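PDB 2VPZ: thiosulfate reductase from Thermus thermophilus, which probably acts as an oxidoreductase on thiosulfate or polysulfide, carrying molybdenum, two molybdopterin guanine dinucleotide cofactors and a [4Fe-4S] cluster. Local coordinates for residues 237-242 and 247-252; 490-495 and 502-507; 535-538 and 542-545; 653-658 and 688-693. All blocks are in the same frame, centred on the assembly; numbering follows the deposited sequence.

Contact 1: residues 237-242 and 247-252; sequences PRFSTA and HRWLPI. With MGD (2-amino-5,6-dimercapto-7-methyl-3,7,8a,9-tetrahydro-8-oxa-1,3,9,10-tetraaza-anthracen-4-one guanosine dinucleotide), chain I.
Phe239 and Trp249 each hold CG anti to the backbone N, with chi1 -168° and 173°, and these torsions bring the phenyl edge onto a face of the indole. The pair is T-shaped: planes lie 73° apart, and Phe239 CD1 comes within 3.3 Å of Trp249 CE3. Phe239 CB completes the cover, standing 3.9 Å from the centroid of the six-membered ring of Trp249. The opposite indole face rests on Pro251 CB, while Trp249 NE1 donates to the carbonyl of Asp236, so the one polar atom of this broad ring is paired. A compact proline with a rigid ring suits the other end, where Pro237 CB meets Ile252 O at 3.3 Å and Pro237 CD reaches N3 of the cofactor's guanine at 3.5 Å. Arg238 points away from segment 247-252, and its chain bends at chi3 to turn the guanidinium edge to the ribose. NH2 of Arg238 gives MGD O3' a bond of 2.7 Å and NE adds a weak one, while Glu212 holds NH1. The loop leaving strand 231-235 thus cradles the guanosine end of the cofactor, an arrangement consistent with the dinucleotide-binding α/β folds of molybdopterin oxidoreductases.

Contact 2: residues 490-495 and 502-507; sequences DDFVLV and IQLRTP
Phe492 packs obliquely against two aliphatic neighbours across the hairpin: its CD2 lies 3.8 Å from Ile502 CG2 and its CE2 4.0 Å from Leu504 CG. Ile502 is branched at CB, and the same CG2 that meets the phenyl ring also touches Leu494 CD2 at 3.7 Å, so one methyl serves two residues of segment 490-495. Leu494 and Ile502 form a non-hydrogen-bonded antiparallel pair and run side by side. Next to them Val493 and Gln503 make the hydrogen-bonded pair: Val493 N donates to Gln503 O at 3.2 Å, almost straight at 174°, and Gln503 N returns a bond of 2.9 Å to Val493 O. Gln503 gives its amide NE2 to the carbonyl of Arg50, a partner near the iron-sulfur cluster. Beyond the strands the two segments part, and a water takes over, donating to Asp490 O and accepting from Arg505 N. Arg505 carries chi1 at 84°, with CG between the backbone N and the carbonyl carbon, and then bends at chi3 to bring NH1 to Asp490 OD2 in a salt bridge whose length is uncertain because OD2 is crowded in the model. Its NH2 serves Glu45, and Asp490 also pairs with Arg488. A leucine in place of Arg505 would probably cost Glu45 this cation and leave Asp490 to Arg488. Helices 540-551 and 555-560 cover the Phe492 side, strand 38-43 meets Val493 and Gln503, and strand 563-565 extends the sheet beyond 501-503.

Contact 3: residues 535-538 and 542-545; sequences FPWK and EYLE
Trp537 sits in an irregular loop that leads into helix 540-551, its CA 6.2 Å from that of Tyr543 one turn into the helix. The motif is a T-shaped aromatic pair at a loop-to-helix junction, where the last loop residues fold back on the first turns. Tyr543 presents its edge: CD1 stands 3.3 Å from Trp537 NE1 and 3.5 Å from CE2 of the same indole, above the five-membered ring, with the planes at 63°. Its CB adds a CH-pi contact to that ring. The tyrosine gets there with chi1 at -179°, which swings the ring off the helix toward the loop. The far indole face is backed by Phe535 CA. Large flat rings suit this place, since a single indole can fill the space between loop and helix with both faces used; Tyr374 packs edge-to-face with the same indole. The hydroxyl of Tyr543 is used as well: OH is hydrogen-bonded to Asp491 of the hairpin nearby. On the more exposed side Glu542 tethers the backbone. Its chain, bent at chi2, carries OE2 to the amide of Lys538, which meets that oxygen from above the carboxylate plane, 45° out of it. The remaining length of Lys538 is flexible enough to curl back over its own loop, and its ammonium donates to a main-chain carbonyl two residues earlier: Lys538 NZ lies 2.9 Å from Pro536 O.

Contact 4: residues 653-658 and 688-693; sequences KEEAKR and IRKDCV
The carboxylates of Glu654 and Glu655 meet the same lysine in two different ways. Lys690 NZ meets Glu654 OE1 at 2.7 Å on its anti side, 25° out of the carboxylate plane, in a salt bridge. Against Glu655 it is the aliphatic part of the lysine that touches: Lys690 CB lies 4.0 Å from Glu655 CD, and the lysine's CD comes within 3.5 Å of Glu655 OE2. The two chains cross at about a right angle. Lysine suits the spot because beyond CG it is extended, long enough to pass one acid and end at the next. A water closes the remaining gap, donating to Glu655 OE2 at 2.7 Å and accepting from Lys690 NZ at 2.8 Å. Glu655 OE1 is hydrogen-bonded to Tyr619 OH, which ties the helix to strand 619-624. With an alanine in place of Glu655, Tyr619 OH and the bridging water are likely to lose their carboxylate partner, and the stem of Lys690 the group it lies against. Lys690 also packs on an aromatic side chain of another protein chain. With one acid bonded directly and the other through water, the contact joins helix 653-658 to the turn before strand 692-696 mainly by charge and hydration, and the ammonium is likely to help keep both carboxylates ionised.

The four contacts follow one another along the chain, and none nests in or crosses another. Contact 1 closes the loop between strands 231-235 and 248-250 of a parallel sheet; contact 2 closes the 493-495/501-503 hairpin; contact 3 folds a loop onto the helix it enters; contact 4 spans a longer excursion of the C-terminal region that includes strands 666-671 and 676-683. Sequence order is not spatial order. Contacts 2 and 3 adjoin, Leu544 packing on Phe492, whereas contact 4 returns to contact 1, on the opposite side of the chain's centre from that pair. There Arg689 NH1 probably bonds to Pro251 O, linking the molybdopterin oxidoreductase region to the C-terminal dinucleotide-binding domain.

Contact 1: residues 237-242 and 247-252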
# COMPACT_ATOMS: atom_id res chain seq x y z
N PRO A 237 -19.26 22.10 11.11
CA PRO A 237 -18.03 22.88 11.33
C PRO A 237 -16.88 21.97 11.85
O PRO A 237 -15.74 22.41 12.01
CB PRO A 237 -18.43 23.95 12.36
CG PRO A 237 -19.64 23.35 13.07
CD PRO A 237 -20.35 22.56 11.98
N ARG A 238 -17.20 20.69 12.08
CA ARG A 238 -16.24 19.69 12.62
C ARG A 238 -16.07 18.46 11.66
O ARG A 238 -17.06 17.94 11.15
CB ARG A 238 -16.73 19.18 14.01
CG ARG A 238 -15.64 18.58 14.96
CD ARG A 238 -16.28 17.84 16.16
NE ARG A 238 -17.47 17.08 15.78
CZ ARG A 238 -17.57 15.75 15.72
NH1 ARG A 238 -16.52 15.00 16.04
NH2 ARG A 238 -18.70 15.16 15.35
N PHE A 239 -14.82 18.02 11.42
CA PHE A 239 -14.52 16.85 10.56
C PHE A 239 -14.78 15.57 11.38
O PHE A 239 -13.83 14.94 11.90
CB PHE A 239 -13.07 16.82 10.01
CG PHE A 239 -12.83 15.79 8.88
CD1 PHE A 239 -13.19 16.08 7.57
CD2 PHE A 239 -12.21 14.56 9.14
CE1 PHE A 239 -12.95 15.18 6.51
CE2 PHE A 239 -11.95 13.62 8.08
CZ PHE A 239 -12.34 13.95 6.77
N SER A 240 -16.05 15.18 11.46
CA SER A 240 -16.53 14.00 12.21
C SER A 240 -16.23 12.62 11.57
O SER A 240 -15.54 12.53 10.54
CB SER A 240 -18.05 14.08 12.43
OG SER A 240 -18.78 13.68 11.27
N THR A 241 -16.78 11.57 12.17
CA THR A 241 -16.60 10.21 11.67
C THR A 241 -17.30 10.07 10.31
O THR A 241 -16.71 9.53 9.35
CB THR A 241 -17.16 9.10 12.63
OG1 THR A 241 -16.44 9.09 13.87
CG2 THR A 241 -17.07 7.71 11.94
N ALA A 242 -18.54 10.56 10.21
CA ALA A 242 -19.31 10.52 8.97
C ALA A 242 -18.61 11.35 7.87
O ALA A 242 -18.64 11.00 6.69
CB ALA A 242 -20.79 11.00 9.21
N HIS A 247 -17.55 12.10 0.28
CA HIS A 247 -16.96 12.51 -0.98
C HIS A 247 -16.71 14.03 -0.87
O HIS A 247 -15.67 14.49 -1.31
CB HIS A 247 -17.89 11.98 -2.07
CG HIS A 247 -18.21 10.54 -1.94
ND1 HIS A 247 -17.47 9.55 -2.51
CD2 HIS A 247 -19.09 9.92 -1.16
CE1 HIS A 247 -17.87 8.38 -2.08
NE2 HIS A 247 -18.87 8.58 -1.24
N ARG A 248 -17.59 14.76 -0.20
CA ARG A 248 -17.37 16.19 0.06
C ARG A 248 -17.58 16.61 1.54
O ARG A 248 -18.55 16.18 2.17
CB ARG A 248 -18.30 17.07 -0.80
CG ARG A 248 -18.40 16.68 -2.26
CD ARG A 248 -19.42 17.54 -3.04
NE ARG A 248 -18.84 18.78 -3.55
CZ ARG A 248 -18.62 19.08 -4.83
NH1 ARG A 248 -18.94 18.22 -5.78
NH2 ARG A 248 -18.04 20.23 -5.17
N TRP A 249 -16.67 17.40 2.12
CA TRP A 249 -16.88 17.94 3.47
C TRP A 249 -17.08 19.48 3.32
O TRP A 249 -16.18 20.14 2.82
CB TRP A 249 -15.68 17.71 4.43
CG TRP A 249 -15.80 18.44 5.83
CD1 TRP A 249 -16.95 18.62 6.58
CD2 TRP A 249 -14.73 19.04 6.61
NE1 TRP A 249 -16.64 19.29 7.76
CE2 TRP A 249 -15.30 19.56 7.80
CE3 TRP A 249 -13.34 19.19 6.41
CZ2 TRP A 249 -14.53 20.22 8.79
CZ3 TRP A 249 -12.56 19.85 7.39
CH2 TRP A 249 -13.17 20.36 8.57
N LEU A 250 -18.24 20.03 3.69
CA LEU A 250 -18.41 21.51 3.64
C LEU A 250 -18.21 22.06 5.11
O LEU A 250 -19.14 21.97 5.93
CB LEU A 250 -19.79 21.94 3.06
CG LEU A 250 -20.47 21.21 1.88
CD1 LEU A 250 -21.57 22.08 1.20
CD2 LEU A 250 -19.43 20.78 0.83
N PRO A 251 -17.00 22.61 5.46
CA PRO A 251 -16.79 23.15 6.82
C PRO A 251 -17.50 24.49 7.11
O PRO A 251 -16.85 25.54 7.25
CB PRO A 251 -15.27 23.27 6.99
CG PRO A 251 -14.66 23.04 5.62
CD PRO A 251 -15.78 22.68 4.64
N ILE A 252 -18.83 24.42 7.20
CA ILE A 252 -19.72 25.56 7.41
C ILE A 252 -19.53 26.41 8.67
O ILE A 252 -19.22 25.92 9.77
CB ILE A 252 -21.25 25.09 7.34
CG1 ILE A 252 -22.12 26.14 6.67
CG2 ILE A 252 -21.77 24.75 8.77
CD1 ILE A 252 -23.61 26.09 7.05
PB MGD I . -26.48 16.56 15.59
O1B MGD I . -26.65 17.60 16.63
O2B MGD I . -27.13 16.70 14.31
O3B MGD I . -26.93 15.31 16.49
O3A MGD I . -27.10 12.99 17.52
PA MGD I . -27.41 13.81 16.21
O1A MGD I . -28.85 13.66 16.07
O2A MGD I . -26.67 13.22 15.10
O5' MGD I . -24.97 16.34 15.29
C5' MGD I . -23.83 16.53 16.14
C4' MGD I . -22.88 17.18 15.14
O4' MGD I . -23.50 18.44 14.92
C3' MGD I . -21.44 17.51 15.61
O3' MGD I . -20.46 17.05 14.64
C2' MGD I . -21.38 19.06 15.67
O2' MGD I . -20.20 19.50 15.02
C1' MGD I . -22.49 19.45 14.74
N9 MGD I . -22.90 20.88 14.65
C8 MGD I . -22.87 21.80 15.66
N7 MGD I . -23.30 23.02 15.24
C5 MGD I . -23.60 22.89 13.93
C6 MGD I . -24.03 23.81 12.85
O6 MGD I . -24.29 24.98 13.17
N1 MGD I . -24.22 23.33 11.62
C2 MGD I . -23.94 22.04 11.30
N2 MGD I . -24.14 21.59 10.01
N3 MGD I . -23.53 21.13 12.23
C4 MGD I . -23.35 21.48 13.54
C10 MGD I . -27.80 12.93 18.74
C11 MGD I . -28.63 11.69 18.64
O11 MGD I . -27.74 10.56 18.67
C12 MGD I . -29.83 11.65 19.62
S12 MGD I . -30.92 12.93 19.72
C13 MGD I . -30.09 10.58 20.45
S13 MGD I . -31.49 10.55 21.41
C14 MGD I . -29.15 9.40 20.50
N15 MGD I . -28.30 9.32 21.62
C16 MGD I . -27.11 8.63 21.57
C17 MGD I . -26.16 8.46 22.73
O17 MGD I . -26.47 8.93 23.86
N18 MGD I . -25.01 7.72 22.56
C19 MGD I . -24.73 7.24 21.32
N19 MGD I . -23.58 6.61 21.19
N20 MGD I . -25.50 7.37 20.19
C21 MGD I . -26.70 8.02 20.31
N22 MGD I . -27.50 8.22 19.27
C23 MGD I . -28.40 9.32 19.19

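Contact 2: residues 490-495 and 502-507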
# COMPACT_ATOMS: atom_id res chain seq x y z
N ASP A 490 -42.50 -5.21 30.39
CA ASP A 490 -42.97 -3.86 30.07
C ASP A 490 -44.12 -3.99 29.04
O ASP A 490 -44.23 -5.02 28.36
CB ASP A 490 -41.87 -2.95 29.46
CG ASP A 490 -41.07 -2.15 30.52
OD1 ASP A 490 -41.70 -1.46 31.34
OD2 ASP A 490 -39.82 -2.22 30.52
N ASP A 491 -45.01 -2.99 28.99
CA ASP A 491 -46.12 -2.95 28.01
C ASP A 491 -45.36 -3.00 26.64
O ASP A 491 -44.20 -2.57 26.56
CB ASP A 491 -46.92 -1.61 28.19
CG ASP A 491 -48.21 -1.53 27.31
OD1 ASP A 491 -48.50 -2.47 26.54
OD2 ASP A 491 -48.92 -0.49 27.40
N PHE A 492 -46.00 -3.53 25.60
CA PHE A 492 -45.40 -3.66 24.26
C PHE A 492 -44.83 -2.41 23.64
O PHE A 492 -45.23 -1.28 23.96
CB PHE A 492 -46.37 -4.29 23.25
CG PHE A 492 -47.00 -5.59 23.67
CD1 PHE A 492 -48.08 -5.60 24.56
CD2 PHE A 492 -46.52 -6.81 23.19
CE1 PHE A 492 -48.67 -6.79 24.98
CE2 PHE A 492 -47.10 -8.03 23.60
CZ PHE A 492 -48.18 -8.01 24.51
N VAL A 493 -43.90 -2.63 22.72
CA VAL A 493 -43.21 -1.58 21.97
C VAL A 493 -43.63 -1.66 20.48
O VAL A 493 -43.31 -2.62 19.75
CB VAL A 493 -41.64 -1.72 22.15
CG1 VAL A 493 -40.89 -0.82 21.15
CG2 VAL A 493 -41.25 -1.35 23.61
N LEU A 494 -44.38 -0.65 20.04
CA LEU A 494 -44.87 -0.57 18.66
C LEU A 494 -43.99 0.33 17.80
O LEU A 494 -43.69 1.46 18.19
CB LEU A 494 -46.35 -0.07 18.62
CG LEU A 494 -47.42 -0.60 19.59
CD1 LEU A 494 -48.85 -0.18 19.16
CD2 LEU A 494 -47.33 -2.14 19.68
N VAL A 495 -43.56 -0.14 16.63
CA VAL A 495 -42.73 0.67 15.75
C VAL A 495 -43.31 0.92 14.34
O VAL A 495 -43.53 -0.03 13.57
CB VAL A 495 -41.26 0.06 15.60
CG1 VAL A 495 -40.34 1.04 14.82
CG2 VAL A 495 -40.66 -0.27 16.98
N ILE A 502 -44.32 -5.23 16.31
CA ILE A 502 -44.58 -5.21 17.75
C ILE A 502 -43.52 -6.05 18.49
O ILE A 502 -43.23 -7.18 18.09
CB ILE A 502 -46.03 -5.78 18.02
CG1 ILE A 502 -47.06 -5.00 17.21
CG2 ILE A 502 -46.36 -5.75 19.54
CD1 ILE A 502 -48.49 -5.62 17.17
N GLN A 503 -42.92 -5.49 19.54
CA GLN A 503 -41.91 -6.23 20.32
C GLN A 503 -42.34 -6.48 21.76
O GLN A 503 -43.09 -5.69 22.33
CB GLN A 503 -40.56 -5.49 20.32
CG GLN A 503 -40.20 -4.70 19.08
CD GLN A 503 -38.75 -4.23 19.05
OE1 GLN A 503 -38.01 -4.50 18.11
NE2 GLN A 503 -38.33 -3.53 20.10
N LEU A 504 -41.86 -7.58 22.35
CA LEU A 504 -42.15 -7.97 23.73
C LEU A 504 -40.87 -8.35 24.53
O LEU A 504 -40.04 -9.12 24.05
CB LEU A 504 -43.15 -9.16 23.81
CG LEU A 504 -43.81 -9.61 25.14
CD1 LEU A 504 -43.05 -10.77 25.82
CD2 LEU A 504 -43.94 -8.41 26.10
N ARG A 505 -40.72 -7.78 25.73
CA ARG A 505 -39.61 -8.10 26.62
C ARG A 505 -40.16 -8.87 27.84
O ARG A 505 -41.19 -8.51 28.45
CB ARG A 505 -38.78 -6.86 27.07
CG ARG A 505 -39.29 -6.04 28.27
CD ARG A 505 -38.16 -5.27 29.02
NE ARG A 505 -37.28 -4.50 28.14
CZ ARG A 505 -37.14 -3.18 28.12
NH1 ARG A 505 -37.83 -2.42 28.96
NH2 ARG A 505 -36.30 -2.59 27.26
N THR A 506 -39.45 -9.96 28.15
CA THR A 506 -39.74 -10.92 29.21
C THR A 506 -38.59 -10.93 30.24
O THR A 506 -37.43 -10.73 29.88
CB THR A 506 -39.89 -12.35 28.57
OG1 THR A 506 -41.08 -12.42 27.78
CG2 THR A 506 -39.90 -13.44 29.65
N PRO A 507 -38.91 -11.09 31.55
CA PRO A 507 -37.77 -11.09 32.48
C PRO A 507 -36.74 -12.20 32.12
O PRO A 507 -37.12 -13.27 31.63
CB PRO A 507 -38.38 -11.36 33.85
CG PRO A 507 -39.83 -10.92 33.75
CD PRO A 507 -40.19 -10.89 32.26
O HOH W 1 -42.91 -5.38 26.24

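Contact 3: residues 535-538 and 542-545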
# COMPACT_ATOMS: atom_id res chain seq x y z
N PHE A 535 -56.09 0.75 36.16
CA PHE A 535 -55.33 -0.27 36.93
C PHE A 535 -56.10 -1.47 37.44
O PHE A 535 -55.54 -2.25 38.23
CB PHE A 535 -54.62 0.39 38.09
CG PHE A 535 -53.70 1.42 37.74
CD1 PHE A 535 -53.97 2.75 37.97
CD2 PHE A 535 -52.55 1.08 37.02
CE1 PHE A 535 -53.15 3.74 37.48
CE2 PHE A 535 -51.69 2.05 36.52
CZ PHE A 535 -52.00 3.40 36.74
N PRO A 536 -57.34 -1.70 36.90
CA PRO A 536 -58.13 -2.85 37.34
C PRO A 536 -57.39 -4.20 37.32
O PRO A 536 -57.36 -4.91 38.33
CB PRO A 536 -59.33 -2.81 36.42
CG PRO A 536 -58.69 -2.50 35.12
CD PRO A 536 -57.64 -1.41 35.50
N TRP A 537 -56.82 -4.56 36.18
CA TRP A 537 -56.03 -5.81 36.01
C TRP A 537 -55.11 -6.06 37.23
O TRP A 537 -54.45 -5.12 37.68
CB TRP A 537 -55.15 -5.77 34.73
CG TRP A 537 -54.45 -4.44 34.49
CD1 TRP A 537 -54.97 -3.35 33.86
CD2 TRP A 537 -53.11 -4.05 34.90
NE1 TRP A 537 -54.06 -2.32 33.85
CE2 TRP A 537 -52.92 -2.72 34.48
CE3 TRP A 537 -52.06 -4.70 35.58
CZ2 TRP A 537 -51.71 -2.00 34.71
CZ3 TRP A 537 -50.85 -3.99 35.82
CH2 TRP A 537 -50.70 -2.66 35.38
N LYS A 538 -55.04 -7.29 37.75
CA LYS A 538 -54.21 -7.63 38.94
C LYS A 538 -52.76 -7.97 38.64
O LYS A 538 -51.96 -8.22 39.55
CB LYS A 538 -54.79 -8.80 39.74
CG LYS A 538 -55.39 -8.43 41.09
CD LYS A 538 -56.93 -8.48 41.02
CE LYS A 538 -57.49 -7.55 39.93
NZ LYS A 538 -58.36 -6.47 40.51
N GLU A 542 -51.68 -10.42 32.83
CA GLU A 542 -53.14 -10.38 32.69
C GLU A 542 -53.45 -9.34 31.58
O GLU A 542 -54.24 -9.57 30.63
CB GLU A 542 -53.76 -9.92 34.02
CG GLU A 542 -54.89 -10.77 34.59
CD GLU A 542 -55.90 -9.91 35.35
OE1 GLU A 542 -56.86 -9.43 34.71
OE2 GLU A 542 -55.69 -9.67 36.56
N TYR A 543 -52.78 -8.21 31.74
CA TYR A 543 -52.80 -7.03 30.88
C TYR A 543 -52.29 -7.38 29.44
O TYR A 543 -52.93 -7.01 28.44
CB TYR A 543 -51.93 -5.93 31.51
CG TYR A 543 -51.84 -4.60 30.75
CD1 TYR A 543 -52.72 -3.55 31.04
CD2 TYR A 543 -50.92 -4.42 29.72
CE1 TYR A 543 -52.68 -2.34 30.31
CE2 TYR A 543 -50.86 -3.22 28.98
CZ TYR A 543 -51.75 -2.18 29.28
OH TYR A 543 -51.70 -1.01 28.55
N LEU A 544 -51.17 -8.10 29.36
CA LEU A 544 -50.55 -8.51 28.10
C LEU A 544 -51.39 -9.60 27.35
O LEU A 544 -51.39 -9.63 26.12
CB LEU A 544 -49.06 -8.94 28.35
CG LEU A 544 -48.08 -8.01 29.12
CD1 LEU A 544 -46.78 -8.74 29.55
CD2 LEU A 544 -47.73 -6.75 28.28
N GLU A 545 -52.12 -10.45 28.08
CA GLU A 545 -52.98 -11.49 27.46
C GLU A 545 -54.20 -10.89 26.70
O GLU A 545 -54.61 -11.43 25.68
CB GLU A 545 -53.47 -12.55 28.48
CG GLU A 545 -52.37 -13.40 29.19
CD GLU A 545 -52.06 -14.75 28.52
OE1 GLU A 545 -52.14 -14.84 27.28
OE2 GLU A 545 -51.70 -15.72 29.26

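Contact 4: residues 653-658 and 688-693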
# COMPACT_ATOMS: atom_id res chain seq x y z
N LYS A 653 -5.37 22.95 15.96
CA LYS A 653 -3.91 22.85 16.19
C LYS A 653 -3.15 24.19 16.38
O LYS A 653 -2.25 24.30 17.22
CB LYS A 653 -3.25 22.07 15.05
CG LYS A 653 -3.19 20.58 15.23
CD LYS A 653 -3.15 19.82 13.92
CE LYS A 653 -2.05 18.73 13.92
NZ LYS A 653 -1.93 18.02 12.60
N GLU A 654 -3.51 25.17 15.56
CA GLU A 654 -2.92 26.51 15.58
C GLU A 654 -3.41 27.37 16.77
O GLU A 654 -2.71 28.30 17.21
CB GLU A 654 -3.15 27.23 14.23
CG GLU A 654 -2.06 26.95 13.14
CD GLU A 654 -2.62 26.75 11.69
OE1 GLU A 654 -3.30 27.66 11.17
OE2 GLU A 654 -2.31 25.69 11.09
N GLU A 655 -4.59 27.09 17.31
CA GLU A 655 -5.07 27.84 18.48
C GLU A 655 -4.38 27.26 19.72
O GLU A 655 -3.86 28.01 20.52
CB GLU A 655 -6.59 27.77 18.67
CG GLU A 655 -7.43 28.26 17.51
CD GLU A 655 -7.35 29.76 17.26
OE1 GLU A 655 -7.78 30.52 18.17
OE2 GLU A 655 -6.85 30.17 16.20
N ALA A 656 -4.38 25.94 19.88
CA ALA A 656 -3.71 25.38 21.06
C ALA A 656 -2.23 25.82 21.09
O ALA A 656 -1.61 25.90 22.15
CB ALA A 656 -3.82 23.82 21.09
N LYS A 657 -1.66 26.13 19.93
CA LYS A 657 -0.26 26.55 19.85
C LYS A 657 -0.05 28.00 20.33
O LYS A 657 0.93 28.28 21.03
CB LYS A 657 0.31 26.34 18.44
CG LYS A 657 1.84 26.24 18.32
CD LYS A 657 2.30 26.53 16.89
CE LYS A 657 3.83 26.62 16.74
NZ LYS A 657 4.52 25.31 17.06
N ARG A 658 -0.93 28.92 19.93
CA ARG A 658 -0.85 30.32 20.38
C ARG A 658 -1.12 30.31 21.89
O ARG A 658 -0.38 30.94 22.67
CB ARG A 658 -1.85 31.23 19.66
CG ARG A 658 -1.59 32.71 19.92
CD ARG A 658 -2.88 33.49 19.67
NE ARG A 658 -3.64 32.84 18.62
CZ ARG A 658 -4.95 32.55 18.63
NH1 ARG A 658 -5.72 32.86 19.66
NH2 ARG A 658 -5.48 31.91 17.59
N ILE A 688 -11.37 20.67 13.05
CA ILE A 688 -12.34 21.66 13.51
C ILE A 688 -11.95 23.11 13.13
O ILE A 688 -10.75 23.42 13.03
CB ILE A 688 -12.56 21.55 15.10
CG1 ILE A 688 -13.81 22.31 15.55
CG2 ILE A 688 -11.28 22.02 15.85
CD1 ILE A 688 -14.67 21.60 16.66
N ARG A 689 -12.94 23.96 12.89
CA ARG A 689 -12.72 25.38 12.57
C ARG A 689 -12.09 26.07 13.83
O ARG A 689 -12.11 25.48 14.93
CB ARG A 689 -14.04 26.07 12.17
CG ARG A 689 -14.78 25.42 10.97
CD ARG A 689 -16.12 26.11 10.63
NE ARG A 689 -16.11 27.55 10.89
CZ ARG A 689 -16.04 28.52 9.98
NH1 ARG A 689 -15.97 28.23 8.69
NH2 ARG A 689 -16.03 29.79 10.36
N LYS A 690 -11.54 27.28 13.69
CA LYS A 690 -10.87 28.04 14.76
C LYS A 690 -11.81 28.81 15.73
O LYS A 690 -11.40 29.29 16.80
CB LYS A 690 -9.82 29.02 14.17
CG LYS A 690 -8.70 28.34 13.36
CD LYS A 690 -7.62 29.32 12.86
CE LYS A 690 -6.59 28.62 11.96
NZ LYS A 690 -5.28 29.35 11.83
N ASP A 691 -13.07 28.88 15.28
CA ASP A 691 -14.32 29.48 15.87
C ASP A 691 -14.87 28.65 17.02
O ASP A 691 -15.78 29.09 17.75
CB ASP A 691 -15.57 29.29 15.02
CG ASP A 691 -15.57 29.98 13.71
OD1 ASP A 691 -15.34 31.19 13.68
OD2 ASP A 691 -15.89 29.30 12.71
N CYS A 692 -14.49 27.39 17.02
CA CYS A 692 -15.09 26.41 17.87
C CYS A 692 -14.23 25.55 18.70
O CYS A 692 -13.02 25.47 18.51
CB CYS A 692 -15.97 25.48 17.01
SG CYS A 692 -17.25 26.21 15.99
N VAL A 693 -14.94 24.84 19.55
CA VAL A 693 -14.41 23.88 20.49
C VAL A 693 -15.57 22.83 20.65
O VAL A 693 -16.76 23.15 20.52
CB VAL A 693 -14.00 24.65 21.83
CG1 VAL A 693 -14.68 24.09 23.05
CG2 VAL A 693 -12.46 24.64 21.98
O HOH W 2 -10.51 32.34 17.43
O HOH W 3 -4.75 30.06 14.44